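Local coordinates for A-type flavoprotein (Giardia intestinalis, PDB 2Q9U) that probably reduces molecular oxygen at a diiron centre, using electrons passed through flavin mononucleotide, as an oxygen-scavenging flavodiiron protein, at residues F30-S40 / F173-R181; T109-L119 / L151-T159. All coordinates share one frame; numbering follows the deposited sequence.

Contact 1 of 2, residues F30-S40 / F173-R181. With NO3 (nitrate ion), chain C.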
# COMPACT_ATOMS: atom_id res chain seq x y z
N PHE A 30 11.60 3.03 -7.10
CA PHE A 30 12.58 3.67 -7.95
C PHE A 30 12.88 2.74 -9.11
O PHE A 30 13.58 1.74 -8.95
CB PHE A 30 13.86 4.00 -7.16
CG PHE A 30 14.97 4.59 -7.99
CD1 PHE A 30 14.71 5.57 -8.96
CD2 PHE A 30 16.26 4.12 -7.85
CE1 PHE A 30 15.74 6.10 -9.76
CE2 PHE A 30 17.31 4.65 -8.62
CZ PHE A 30 17.05 5.64 -9.58
N HIS A 31 12.31 3.09 -10.27
CA HIS A 31 12.33 2.22 -11.46
C HIS A 31 11.89 0.79 -11.12
O HIS A 31 12.46 -0.18 -11.58
CB HIS A 31 13.69 2.31 -12.21
CG HIS A 31 14.85 1.65 -11.54
ND1 HIS A 31 14.91 0.29 -11.29
CD2 HIS A 31 16.04 2.16 -11.12
CE1 HIS A 31 16.07 -0.00 -10.72
NE2 HIS A 31 16.77 1.11 -10.60
N GLY A 32 10.87 0.69 -10.27
CA GLY A 32 10.39 -0.61 -9.80
C GLY A 32 11.16 -1.25 -8.65
O GLY A 32 10.76 -2.31 -8.16
N TYR A 33 12.26 -0.63 -8.22
CA TYR A 33 13.00 -1.11 -7.02
C TYR A 33 12.28 -0.60 -5.76
O TYR A 33 12.00 0.59 -5.62
CB TYR A 33 14.45 -0.60 -7.05
CG TYR A 33 15.42 -1.08 -5.97
CD1 TYR A 33 15.26 -0.73 -4.62
CD2 TYR A 33 16.54 -1.83 -6.31
CE1 TYR A 33 16.17 -1.16 -3.63
CE2 TYR A 33 17.46 -2.25 -5.34
CZ TYR A 33 17.26 -1.92 -4.02
OH TYR A 33 18.17 -2.32 -3.10
N HIS A 34 11.97 -1.50 -4.84
CA HIS A 34 11.31 -1.07 -3.61
C HIS A 34 12.37 -0.50 -2.69
O HIS A 34 13.06 -1.26 -2.01
CB HIS A 34 10.57 -2.22 -2.96
CG HIS A 34 9.24 -2.49 -3.56
ND1 HIS A 34 9.08 -2.88 -4.87
CD2 HIS A 34 7.99 -2.42 -3.04
CE1 HIS A 34 7.80 -3.04 -5.13
NE2 HIS A 34 7.11 -2.76 -4.04
N THR A 35 12.52 0.83 -2.70
CA THR A 35 13.59 1.46 -1.93
C THR A 35 13.02 1.75 -0.54
O THR A 35 12.67 2.88 -0.25
CB THR A 35 14.12 2.79 -2.59
OG1 THR A 35 13.03 3.66 -2.89
CG2 THR A 35 14.85 2.48 -3.89
N ASP A 36 12.93 0.72 0.31
CA ASP A 36 12.24 0.85 1.60
C ASP A 36 12.93 1.86 2.51
O ASP A 36 12.28 2.47 3.38
CB ASP A 36 12.19 -0.49 2.34
CG ASP A 36 11.26 -1.50 1.68
OD1 ASP A 36 10.56 -1.15 0.71
OD2 ASP A 36 11.23 -2.65 2.15
N GLU A 37 14.23 2.02 2.29
CA GLU A 37 15.03 2.99 3.05
C GLU A 37 15.47 4.25 2.30
O GLU A 37 16.41 4.90 2.73
CB GLU A 37 16.22 2.29 3.71
CG GLU A 37 15.72 1.13 4.59
CD GLU A 37 16.79 0.55 5.45
OE1 GLU A 37 17.48 1.30 6.16
OE2 GLU A 37 16.92 -0.69 5.40
N GLY A 38 14.75 4.61 1.24
CA GLY A 38 15.06 5.82 0.46
C GLY A 38 16.34 5.59 -0.35
O GLY A 38 16.73 4.44 -0.58
N SER A 39 16.99 6.67 -0.78
CA SER A 39 18.29 6.55 -1.45
C SER A 39 18.97 7.90 -1.30
O SER A 39 18.50 8.76 -0.57
CB SER A 39 18.07 6.22 -2.94
OG SER A 39 19.30 5.93 -3.62
N SER A 40 20.08 8.07 -2.01
CA SER A 40 20.71 9.40 -2.17
C SER A 40 21.34 9.40 -3.54
O SER A 40 21.62 8.32 -4.09
CB SER A 40 21.75 9.67 -1.08
OG SER A 40 22.91 8.86 -1.24
N PHE A 173 29.31 0.06 -6.01
CA PHE A 173 29.44 0.10 -4.55
C PHE A 173 28.31 0.85 -3.86
O PHE A 173 28.38 1.13 -2.67
CB PHE A 173 30.81 0.65 -4.08
CG PHE A 173 31.96 -0.22 -4.49
CD1 PHE A 173 32.56 -0.04 -5.74
CD2 PHE A 173 32.41 -1.23 -3.65
CE1 PHE A 173 33.63 -0.88 -6.14
CE2 PHE A 173 33.48 -2.07 -4.02
CZ PHE A 173 34.08 -1.88 -5.28
N GLY A 174 27.24 1.12 -4.63
CA GLY A 174 26.11 1.88 -4.11
C GLY A 174 25.15 1.07 -3.27
O GLY A 174 25.12 -0.18 -3.33
N GLN A 175 24.33 1.79 -2.49
CA GLN A 175 23.17 1.18 -1.84
C GLN A 175 22.09 2.26 -1.79
O GLN A 175 22.37 3.46 -1.61
CB GLN A 175 23.45 0.68 -0.41
CG GLN A 175 24.94 0.53 0.01
CD GLN A 175 25.60 1.89 0.27
OE1 GLN A 175 25.09 2.71 1.04
NE2 GLN A 175 26.75 2.10 -0.34
N HIS A 176 20.84 1.82 -1.97
CA HIS A 176 19.71 2.73 -1.83
C HIS A 176 19.44 2.89 -0.34
O HIS A 176 18.71 2.09 0.31
CB HIS A 176 18.49 2.23 -2.62
CG HIS A 176 18.68 2.30 -4.10
ND1 HIS A 176 19.05 3.45 -4.76
CD2 HIS A 176 18.50 1.35 -5.06
CE1 HIS A 176 19.12 3.21 -6.06
NE2 HIS A 176 18.78 1.94 -6.27
N TYR A 177 20.13 3.87 0.23
CA TYR A 177 20.11 4.08 1.67
C TYR A 177 20.14 5.58 1.99
O TYR A 177 21.15 6.24 1.72
CB TYR A 177 21.31 3.36 2.31
CG TYR A 177 21.39 3.42 3.82
CD1 TYR A 177 20.25 3.39 4.62
CD2 TYR A 177 22.64 3.49 4.47
CE1 TYR A 177 20.34 3.43 6.03
CE2 TYR A 177 22.73 3.52 5.85
CZ TYR A 177 21.60 3.49 6.62
OH TYR A 177 21.73 3.54 8.00
N ALA A 178 19.02 6.13 2.49
CA ALA A 178 18.98 7.53 2.90
C ALA A 178 19.44 7.65 4.35
O ALA A 178 18.82 7.06 5.24
CB ALA A 178 17.52 8.14 2.75
N THR A 179 20.48 8.46 4.58
CA THR A 179 21.07 8.68 5.91
C THR A 179 21.83 10.00 5.90
O THR A 179 22.20 10.48 4.82
CB THR A 179 21.99 7.49 6.35
OG1 THR A 179 22.67 7.83 7.56
CG2 THR A 179 23.02 7.10 5.25
N SER A 180 22.02 10.60 7.07
CA SER A 180 22.83 11.80 7.16
C SER A 180 24.31 11.43 7.20
O SER A 180 25.17 12.29 7.02
CB SER A 180 22.43 12.65 8.38
OG SER A 180 22.72 11.96 9.59
N ARG A 181 24.59 10.14 7.42
CA ARG A 181 25.97 9.64 7.48
C ARG A 181 26.52 9.50 6.06
O ARG A 181 25.83 9.03 5.18
CB ARG A 181 26.01 8.24 8.14
CG ARG A 181 26.09 8.23 9.68
CD ARG A 181 24.79 8.62 10.40
NE ARG A 181 24.90 8.41 11.85
CZ ARG A 181 24.60 7.27 12.48
NH1 ARG A 181 24.15 6.21 11.81
NH2 ARG A 181 24.75 7.19 13.80
N NO3 C . 20.40 2.63 -10.38
O1 NO3 C . 19.31 1.93 -9.91
O2 NO3 C . 21.00 3.53 -9.55
O3 NO3 C . 20.93 2.41 -11.64
O HOH W 1 20.18 -0.98 -1.89
O HOH W 2 15.97 1.44 0.19
O HOH W 3 16.50 5.70 5.51

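Contact 2 of 2, residues T109-L119 / L151-T159. With FMN (flavin mononucleotide), chain F; FEO (mu-oxo-diiron), chain G.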
# COMPACT_ATOMS: atom_id res chain seq x y z
N THR A 109 33.03 10.06 -21.35
CA THR A 109 33.37 9.21 -22.49
C THR A 109 32.41 9.51 -23.65
O THR A 109 31.38 10.16 -23.48
CB THR A 109 33.24 7.71 -22.13
OG1 THR A 109 31.89 7.44 -21.76
CG2 THR A 109 34.20 7.30 -20.99
N LYS A 110 32.75 9.01 -24.83
CA LYS A 110 31.94 9.24 -26.01
C LYS A 110 30.53 8.65 -25.85
O LYS A 110 29.52 9.31 -26.16
CB LYS A 110 32.63 8.68 -27.25
CG LYS A 110 31.85 8.91 -28.55
CD LYS A 110 31.46 10.37 -28.76
CE LYS A 110 32.47 11.14 -29.60
NZ LYS A 110 32.06 12.57 -29.73
N LYS A 111 30.46 7.44 -25.32
CA LYS A 111 29.17 6.79 -25.11
C LYS A 111 28.31 7.60 -24.14
O LYS A 111 27.11 7.78 -24.37
CB LYS A 111 29.35 5.35 -24.66
CG LYS A 111 28.05 4.58 -24.57
CD LYS A 111 27.37 4.42 -25.94
CE LYS A 111 27.93 3.22 -26.68
NZ LYS A 111 27.16 2.99 -27.92
N CYS A 112 28.93 8.11 -23.08
CA CYS A 112 28.21 8.93 -22.11
C CYS A 112 27.69 10.22 -22.75
O CYS A 112 26.53 10.55 -22.60
CB CYS A 112 29.03 9.19 -20.84
SG CYS A 112 28.06 9.99 -19.53
N GLN A 113 28.54 10.90 -23.52
CA GLN A 113 28.11 12.12 -24.22
C GLN A 113 26.91 11.88 -25.16
O GLN A 113 25.94 12.63 -25.12
CB GLN A 113 29.27 12.75 -25.00
CG GLN A 113 28.86 14.01 -25.81
CD GLN A 113 29.81 14.27 -26.96
OE1 GLN A 113 30.27 13.34 -27.62
NE2 GLN A 113 30.14 15.55 -27.19
N GLU A 114 26.98 10.83 -25.97
CA GLU A 114 25.87 10.44 -26.84
C GLU A 114 24.55 10.26 -26.08
O GLU A 114 23.50 10.74 -26.51
CB GLU A 114 26.23 9.16 -27.60
CG GLU A 114 27.31 9.44 -28.66
CD GLU A 114 27.90 8.20 -29.31
OE1 GLU A 114 27.75 7.07 -28.79
OE2 GLU A 114 28.53 8.37 -30.38
N HIS A 115 24.62 9.58 -24.93
CA HIS A 115 23.43 9.31 -24.13
C HIS A 115 22.92 10.59 -23.43
O HIS A 115 21.71 10.84 -23.41
CB HIS A 115 23.65 8.15 -23.13
CG HIS A 115 23.81 6.81 -23.79
ND1 HIS A 115 24.23 5.69 -23.11
CD2 HIS A 115 23.64 6.41 -25.08
CE1 HIS A 115 24.31 4.66 -23.94
NE2 HIS A 115 23.95 5.07 -25.14
N LEU A 116 23.83 11.39 -22.86
CA LEU A 116 23.45 12.67 -22.26
C LEU A 116 22.74 13.59 -23.26
O LEU A 116 21.73 14.23 -22.95
CB LEU A 116 24.69 13.41 -21.70
CG LEU A 116 25.33 12.88 -20.42
CD1 LEU A 116 26.71 13.54 -20.17
CD2 LEU A 116 24.39 13.05 -19.22
N LYS A 117 23.28 13.68 -24.46
CA LYS A 117 22.64 14.52 -25.49
C LYS A 117 21.25 14.02 -25.89
O LYS A 117 20.32 14.82 -26.04
CB LYS A 117 23.53 14.66 -26.72
CG LYS A 117 24.73 15.55 -26.59
CD LYS A 117 25.56 15.39 -27.88
CE LYS A 117 26.81 16.22 -27.87
NZ LYS A 117 27.56 16.11 -29.18
N ILE A 118 21.08 12.70 -26.03
CA ILE A 118 19.78 12.14 -26.44
C ILE A 118 18.73 12.34 -25.35
O ILE A 118 17.57 12.70 -25.62
CB ILE A 118 19.87 10.65 -26.80
CG1 ILE A 118 20.65 10.47 -28.11
CG2 ILE A 118 18.46 10.07 -27.02
CD1 ILE A 118 20.98 9.05 -28.42
N LEU A 119 19.15 12.17 -24.11
CA LEU A 119 18.27 12.30 -22.98
C LEU A 119 17.92 13.74 -22.62
O LEU A 119 16.89 14.01 -22.14
CB LEU A 119 18.83 11.57 -21.78
CG LEU A 119 18.75 10.07 -21.91
CD1 LEU A 119 19.57 9.35 -20.93
CD2 LEU A 119 17.31 9.61 -21.90
N LEU A 151 28.05 -2.06 -16.74
CA LEU A 151 28.06 -2.13 -15.28
C LEU A 151 27.52 -0.81 -14.72
O LEU A 151 28.28 -0.06 -14.10
CB LEU A 151 29.48 -2.42 -14.74
CG LEU A 151 29.60 -2.87 -13.27
CD1 LEU A 151 28.97 -4.25 -13.12
CD2 LEU A 151 31.09 -2.88 -12.80
N HIS A 152 26.23 -0.52 -14.93
CA HIS A 152 25.27 -1.42 -15.59
C HIS A 152 24.76 -0.91 -16.96
O HIS A 152 23.94 -1.59 -17.61
CB HIS A 152 24.07 -1.66 -14.65
CG HIS A 152 23.28 -0.42 -14.40
ND1 HIS A 152 22.04 -0.20 -14.96
CD2 HIS A 152 23.58 0.70 -13.69
CE1 HIS A 152 21.60 0.99 -14.58
NE2 HIS A 152 22.52 1.56 -13.82
N TRP A 153 25.21 0.28 -17.40
CA TRP A 153 24.82 0.80 -18.73
C TRP A 153 26.04 0.81 -19.67
O TRP A 153 27.19 0.76 -19.17
CB TRP A 153 24.22 2.21 -18.60
CG TRP A 153 22.73 2.23 -18.36
CD1 TRP A 153 21.94 1.19 -17.93
CD2 TRP A 153 21.86 3.36 -18.52
NE1 TRP A 153 20.63 1.60 -17.83
CE2 TRP A 153 20.55 2.93 -18.19
CE3 TRP A 153 22.05 4.68 -18.94
CZ2 TRP A 153 19.45 3.78 -18.24
CZ3 TRP A 153 20.94 5.54 -19.00
CH2 TRP A 153 19.67 5.08 -18.65
N PRO A 154 25.82 0.87 -21.00
CA PRO A 154 26.95 1.03 -21.95
C PRO A 154 27.84 2.24 -21.63
O PRO A 154 29.05 2.17 -21.86
CB PRO A 154 26.26 1.20 -23.31
CG PRO A 154 24.97 0.43 -23.15
CD PRO A 154 24.53 0.78 -21.73
N ASP A 155 27.26 3.31 -21.09
CA ASP A 155 28.01 4.54 -20.75
C ASP A 155 28.69 4.56 -19.37
O ASP A 155 29.35 5.57 -19.02
CB ASP A 155 27.08 5.75 -20.80
CG ASP A 155 25.82 5.54 -19.99
OD1 ASP A 155 25.87 5.58 -18.75
OD2 ASP A 155 24.76 5.30 -20.61
N SER A 156 28.48 3.53 -18.56
CA SER A 156 28.93 3.54 -17.16
C SER A 156 30.46 3.66 -17.07
O SER A 156 31.20 2.99 -17.81
CB SER A 156 28.43 2.30 -16.40
OG SER A 156 27.01 2.28 -16.42
N THR A 157 30.92 4.51 -16.16
CA THR A 157 32.33 4.83 -16.03
C THR A 157 32.63 4.98 -14.54
O THR A 157 31.72 5.34 -13.78
CB THR A 157 32.63 6.22 -16.72
OG1 THR A 157 31.93 6.31 -17.98
CG2 THR A 157 34.13 6.43 -16.95
N PHE A 158 33.87 4.70 -14.14
CA PHE A 158 34.41 5.14 -12.85
C PHE A 158 35.46 6.25 -13.07
O PHE A 158 36.13 6.28 -14.12
CB PHE A 158 35.16 4.03 -12.11
CG PHE A 158 34.34 2.82 -11.72
CD1 PHE A 158 32.94 2.84 -11.70
CD2 PHE A 158 35.01 1.64 -11.35
CE1 PHE A 158 32.22 1.70 -11.31
CE2 PHE A 158 34.30 0.49 -10.96
CZ PHE A 158 32.89 0.53 -10.93
N THR A 159 35.62 7.13 -12.09
CA THR A 159 36.68 8.16 -12.12
C THR A 159 37.64 7.91 -10.98
O THR A 159 37.25 7.66 -9.83
CB THR A 159 36.10 9.61 -12.09
OG1 THR A 159 35.24 9.79 -13.21
CG2 THR A 159 37.21 10.67 -12.15
N1 FMN F . 17.83 -1.26 -22.03
C2 FMN F . 18.07 -2.34 -22.82
O2 FMN F . 18.08 -2.21 -24.05
N3 FMN F . 18.33 -3.57 -22.24
C4 FMN F . 18.32 -3.74 -20.87
O4 FMN F . 18.42 -4.88 -20.43
C4A FMN F . 18.06 -2.63 -20.04
N5 FMN F . 18.07 -2.72 -18.66
C5A FMN F . 17.82 -1.58 -17.90
C6 FMN F . 17.82 -1.65 -16.50
C7 FMN F . 17.57 -0.52 -15.71
C7M FMN F . 17.79 -0.62 -14.23
C8 FMN F . 17.33 0.71 -16.32
C8M FMN F . 16.94 1.93 -15.52
C9 FMN F . 17.33 0.79 -17.71
C9A FMN F . 17.58 -0.34 -18.51
N10 FMN F . 17.57 -0.26 -19.90
C10 FMN F . 17.83 -1.38 -20.65
C1' FMN F . 17.31 1.04 -20.61
C2' FMN F . 15.83 1.41 -20.62
O2' FMN F . 15.04 0.52 -21.41
C3' FMN F . 15.78 2.87 -21.07
O3' FMN F . 16.23 3.66 -19.98
C4' FMN F . 14.41 3.37 -21.48
O4' FMN F . 14.54 4.63 -22.12
C5' FMN F . 13.48 3.53 -20.29
O5' FMN F . 12.16 3.78 -20.75
P FMN F . 11.18 4.63 -19.84
O1P FMN F . 9.79 4.38 -20.40
O2P FMN F . 11.31 4.11 -18.43
O3P FMN F . 11.52 6.11 -19.88
FE1 FEO G . 22.05 5.23 -10.01
FE2 FEO G . 22.31 3.58 -13.03
O FEO G . 21.88 5.20 -11.85
O HOH W 4 31.75 8.95 -18.75
O HOH W 5 32.15 4.82 -20.38

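Contact 1 of 2, residues F30-S40 / F173-R181
H176 packs among F30, Y33, T35 and S39 in a buried contact of the beta-lactamase-like domain. Its loop, 173-181, follows strand 166-170 and leads to helix 189-204. The partner segment holds the tight turn of the hairpin between strands 29-30 and 33-34, then the turn T35-G38 that leads into strand 39-46.

The H176 ring points its CD2 edge at the face of Y33. CD2 lies over the centre of that ring, 3.6 Å from Y33 CZ, and the planes are 74° apart. This is a T-shaped pair. On the F30 side, H176 CE1 comes within 3.5 Å of F30 CE2. T35 CG2 sits over one face of the imidazole, a CH-pi contact. The bond to S39 helps set the rotation of the ring. S39 OG lies in the imidazole plane, 2.7 Å from H176 ND1, and the two share a hydrogen bond. OG reaches there because it is anti to the backbone N (chi1 -173°).

The metallo-beta-lactamase-type fold carries the diiron site close by; the nearest atoms of the F30 side chain and the diiron group are about 5 Å apart. H31, at the hairpin turn, gives its NE2 hydrogen to nitrate O1 at 2.8 Å. The nitrate is probably from the crystallisation liquor.

Backbone and water bonds continue the contact beyond the rings. A178 N donates to E37 O at 2.9 Å. One water joins Y33 OH to H176 N, and another joins E37 N to H176 O. E37 OE1 is hydrogen-bonded to H191 and passes 3.6 Å from Y177 CE1.

Contact 2 of 2, residues T109-L119 / L151-T159
H115 and D155 form the one direct hydrogen bond between helix 110-120 and the loop leading into strand 157-161. H115 ND1 donates to D155 OD2 at 2.6 Å, with an N-H...O angle of 169°. The oxygen lies in the imidazole plane and uses its anti lone pair. The carboxylate is turned 87° from the ring. The other oxygen, D155 OD1, accepts from H85 ND1 and A86 N. H85 is an iron ligand, so D155 is a second-shell residue that probably orients it.

Two waters add polar links near the helix start. One joins T109 N to T157 OG1, and the other joins T109 OG1 to T157 OG1. T157 OG1 is also hydrogen-bonded to N84 O. T109 is the N-cap, and its OG1 accepts a weak bond from C112 N.

The loop supplies one ligand, H152, to the diiron site of the metallo-beta-lactamase-type fold. H152 NE2 binds an iron at 2.2 Å, and a cis peptide precedes this residue. The edge of the W153 ring meets the FMN held by a neighbouring subunit, with NE1 3.4 Å from FMN C9.

Apolar packing completes the contact. C112 CA touches D155 CB at 3.6 Å. P154 CB lies at the edge of the H115 ring. T109 CG2 and T157 CG2 meet tip to tip. L119 CD1 approaches W153 CZ3 loosely, at 4.5 Å.

Both contacts are mostly buried, but the centre of contact 1 is about 10 Å from the centre of the chain, that of contact 2 about 18 Å. They share no segment, and contact 2 is nested within the chain loop that contact 1 closes. Contact 1 joins a hairpin and the turn after it to a loop, through aromatic packing with a serine-histidine hydrogen bond and a backbone bond. Contact 2 sets a helix against a loop and strand, with a histidine-carboxylate bond and waters. Contact 2 holds an iron ligand itself, whereas contact 1 only comes near the metals. Both touch the third subunit, which supplies residues that bind the flavin. Their nearest atoms are about 5 Å apart.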